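Local coordinates for protein galactose mutarotase related enzyme (Lactobacillus casei, PDB 3Q1N) that probably binds carbohydrate and acts as a sugar isomerase of the aldose 1-epimerase (galactose mutarotase) family, at residues A[3-8]-A[84-89]. Residues are numbered along the deposited sequence; the frame is centred on the assembly and turned at random.
Sequences ITIENS and SDKSDS. With NO3 (nitrate ion), chain E.
Bends at chi2 (67°) and chi4 (80°) curl the K86 side chain across toward strand 2-6, where its end meets T4. In the conformer described, one of two deposited, NZ donates a weak hydrogen bond to T4 O at 3.0 Å. A second bond, not weak, runs from NZ to S87 O at 2.9 Å, from above the carbonyl plane; in that conformer the ammonium group bridges two backbone oxygens. The side chains of I3 and K86 run past each other in opposite senses. The main backbone link is E6 N to D88 O, 2.8 Å long and nearly straight at the hydrogen (158°), with the donor tilted slightly from the carbonyl plane. The same D88 O also receives a CA-H...O contact from I5 CA at 3.2 Å, so one oxygen takes up two strand groups. I5 packs its branches against the loop backbone: CD1 approaches S89 O at 3.6 Å, while CG2 lies near the S87 and D88 carbonyls and meets K86 CE. Beyond the loop, I5 touches V91, Y115 and L117. Replacing I5 by alanine is likely to remove the branches lying against S89 and leave a gap facing V91 and L117. On the loop, D88 N donates to O2 of a nitrate ion, probably from the crystallisation liquor, at 2.9 Å. At the protein surface, the outermost strand 2-6 of the four-stranded antiparallel sheet thus meets the loop joining antiparallel strands 82-84 and 90-96, linking two sheets: I5 pairs by backbone with A12 of strand 10-15, S89 with L117 of strand 109-118.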
loop_
_atom_site.group_PDB
_atom_site.type_symbol
_atom_site.label_atom_id
_atom_site.label_comp_id
_atom_site.label_asym_id
_atom_site.label_seq_id
_atom_site.Cartn_x
_atom_site.Cartn_y
_atom_site.Cartn_z
ATOM N N ILE A 3 -3.000 -12.741 -14.803
ATOM C CA ILE A 3 -1.785 -13.444 -15.062
ATOM C C ILE A 3 -1.471 -14.227 -13.790
ATOM O O ILE A 3 -1.622 -13.715 -12.662
ATOM C CB ILE A 3 -0.622 -12.455 -15.306
ATOM C CG1 ILE A 3 -0.907 -11.588 -16.543
ATOM C CG2 ILE A 3 0.702 -13.175 -15.442
ATOM C CD1 ILE A 3 -0.913 -12.357 -17.878
ATOM N N THR A 4 -1.021 -15.449 -13.958
ATOM C CA THR A 4 -0.523 -16.183 -12.806
ATOM C C THR A 4 0.985 -16.413 -12.927
ATOM O O THR A 4 1.516 -16.576 -14.030
ATOM C CB THR A 4 -1.266 -17.520 -12.606
ATOM O OG1 THR A 4 -1.004 -18.423 -13.671
ATOM C CG2 THR A 4 -2.790 -17.301 -12.457
ATOM N N ILE A 5 1.664 -16.391 -11.792
ATOM C CA ILE A 5 3.055 -16.818 -11.699
ATOM C C ILE A 5 3.115 -17.820 -10.586
ATOM O O ILE A 5 2.236 -17.865 -9.718
ATOM C CB ILE A 5 4.045 -15.642 -11.484
ATOM C CG1 ILE A 5 3.621 -14.755 -10.292
ATOM C CG2 ILE A 5 4.181 -14.776 -12.806
ATOM C CD1 ILE A 5 4.682 -13.665 -9.900
ATOM N N GLU A 6 4.143 -18.644 -10.600
ATOM C CA GLU A 6 4.255 -19.688 -9.583
ATOM C C GLU A 6 5.608 -20.308 -9.549
ATOM O O GLU A 6 6.358 -20.257 -10.524
ATOM C CB GLU A 6 3.214 -20.784 -9.824
ATOM C CG GLU A 6 3.370 -21.607 -11.080
ATOM C CD GLU A 6 2.125 -22.480 -11.279
ATOM O OE1 GLU A 6 1.962 -23.485 -10.557
ATOM O OE2 GLU A 6 1.276 -22.113 -12.130
ATOM N N ASN A 7 5.940 -20.852 -8.388
ATOM C CA ASN A 7 7.119 -21.702 -8.258
ATOM C C ASN A 7 6.701 -22.935 -7.464
ATOM O O ASN A 7 5.503 -23.249 -7.354
ATOM C CB ASN A 7 8.308 -20.904 -7.686
ATOM C CG ASN A 7 8.059 -20.393 -6.284
ATOM O OD1 ASN A 7 7.077 -20.769 -5.631
ATOM N ND2 ASN A 7 8.971 -19.543 -5.802
ATOM N N SER A 8 7.646 -23.701 -6.937
ATOM C CA SER A 8 7.277 -24.938 -6.256
ATOM C C SER A 8 6.456 -24.698 -4.970
ATOM O O SER A 8 5.665 -25.545 -4.584
ATOM C CB SER A 8 8.518 -25.751 -5.900
ATOM O OG SER A 8 9.192 -25.237 -4.792
ATOM N N SER A 84 4.615 -7.731 -19.935
ATOM C CA SER A 84 5.847 -8.022 -20.630
ATOM C C SER A 84 6.750 -8.906 -19.764
ATOM O O SER A 84 6.479 -9.123 -18.555
ATOM C CB SER A 84 6.593 -6.738 -20.973
ATOM O OG SER A 84 7.069 -6.073 -19.808
ATOM N N ASP A 85 7.790 -9.453 -20.392
ATOM C CA ASP A 85 8.800 -10.219 -19.671
ATOM C C ASP A 85 8.182 -11.289 -18.747
ATOM O O ASP A 85 8.584 -11.446 -17.575
ATOM C CB ASP A 85 9.697 -9.266 -18.892
ATOM C CG ASP A 85 10.578 -8.410 -19.809
ATOM O OD1 ASP A 85 10.730 -8.774 -20.998
ATOM O OD2 ASP A 85 11.123 -7.400 -19.337
ATOM N N LYS A 86 7.215 -12.022 -19.288
ATOM C CA LYS A 86 6.503 -13.073 -18.539
ATOM C C LYS A 86 7.289 -14.375 -18.560
ATOM O O LYS A 86 7.618 -14.903 -19.625
ATOM C CB LYS A 86 5.081 -13.276 -19.090
ATOM C CG LYS A 86 4.300 -14.499 -18.569
ATOM C CD LYS A 86 3.964 -14.378 -17.093
ATOM C CE LYS A 86 2.957 -15.453 -16.605
ATOM N NZ LYS A 86 3.516 -16.777 -16.316
ATOM N N SER A 87 7.645 -14.857 -17.381
ATOM C CA SER A 87 8.216 -16.202 -17.215
ATOM C C SER A 87 7.321 -16.930 -16.230
ATOM O O SER A 87 6.309 -16.382 -15.807
ATOM C CB SER A 87 9.659 -16.125 -16.696
ATOM O OG SER A 87 9.677 -15.654 -15.389
ATOM N N ASP A 88 7.676 -18.157 -15.845
ATOM C CA ASP A 88 6.778 -18.912 -14.991
ATOM C C ASP A 88 6.653 -18.292 -13.620
ATOM O O ASP A 88 5.577 -18.369 -13.025
ATOM C CB ASP A 88 7.209 -20.369 -14.890
ATOM C CG ASP A 88 7.175 -21.050 -16.233
ATOM O OD1 ASP A 88 6.234 -20.774 -17.000
ATOM O OD2 ASP A 88 8.092 -21.826 -16.546
ATOM N N SER A 89 7.739 -17.661 -13.149
ATOM C CA SER A 89 7.787 -17.164 -11.793
ATOM C C SER A 89 7.857 -15.638 -11.679
ATOM O O SER A 89 7.931 -15.109 -10.569
ATOM C CB SER A 89 8.971 -17.818 -11.078
ATOM O OG SER A 89 10.139 -17.685 -11.874
HETATM N N NO3 E . 10.054 -19.871 -17.701
HETATM O O1 NO3 E . 10.758 -20.905 -18.320
HETATM O O2 NO3 E . 10.144 -19.682 -16.326
HETATM O O3 NO3 E . 9.308 -19.001 -18.499
#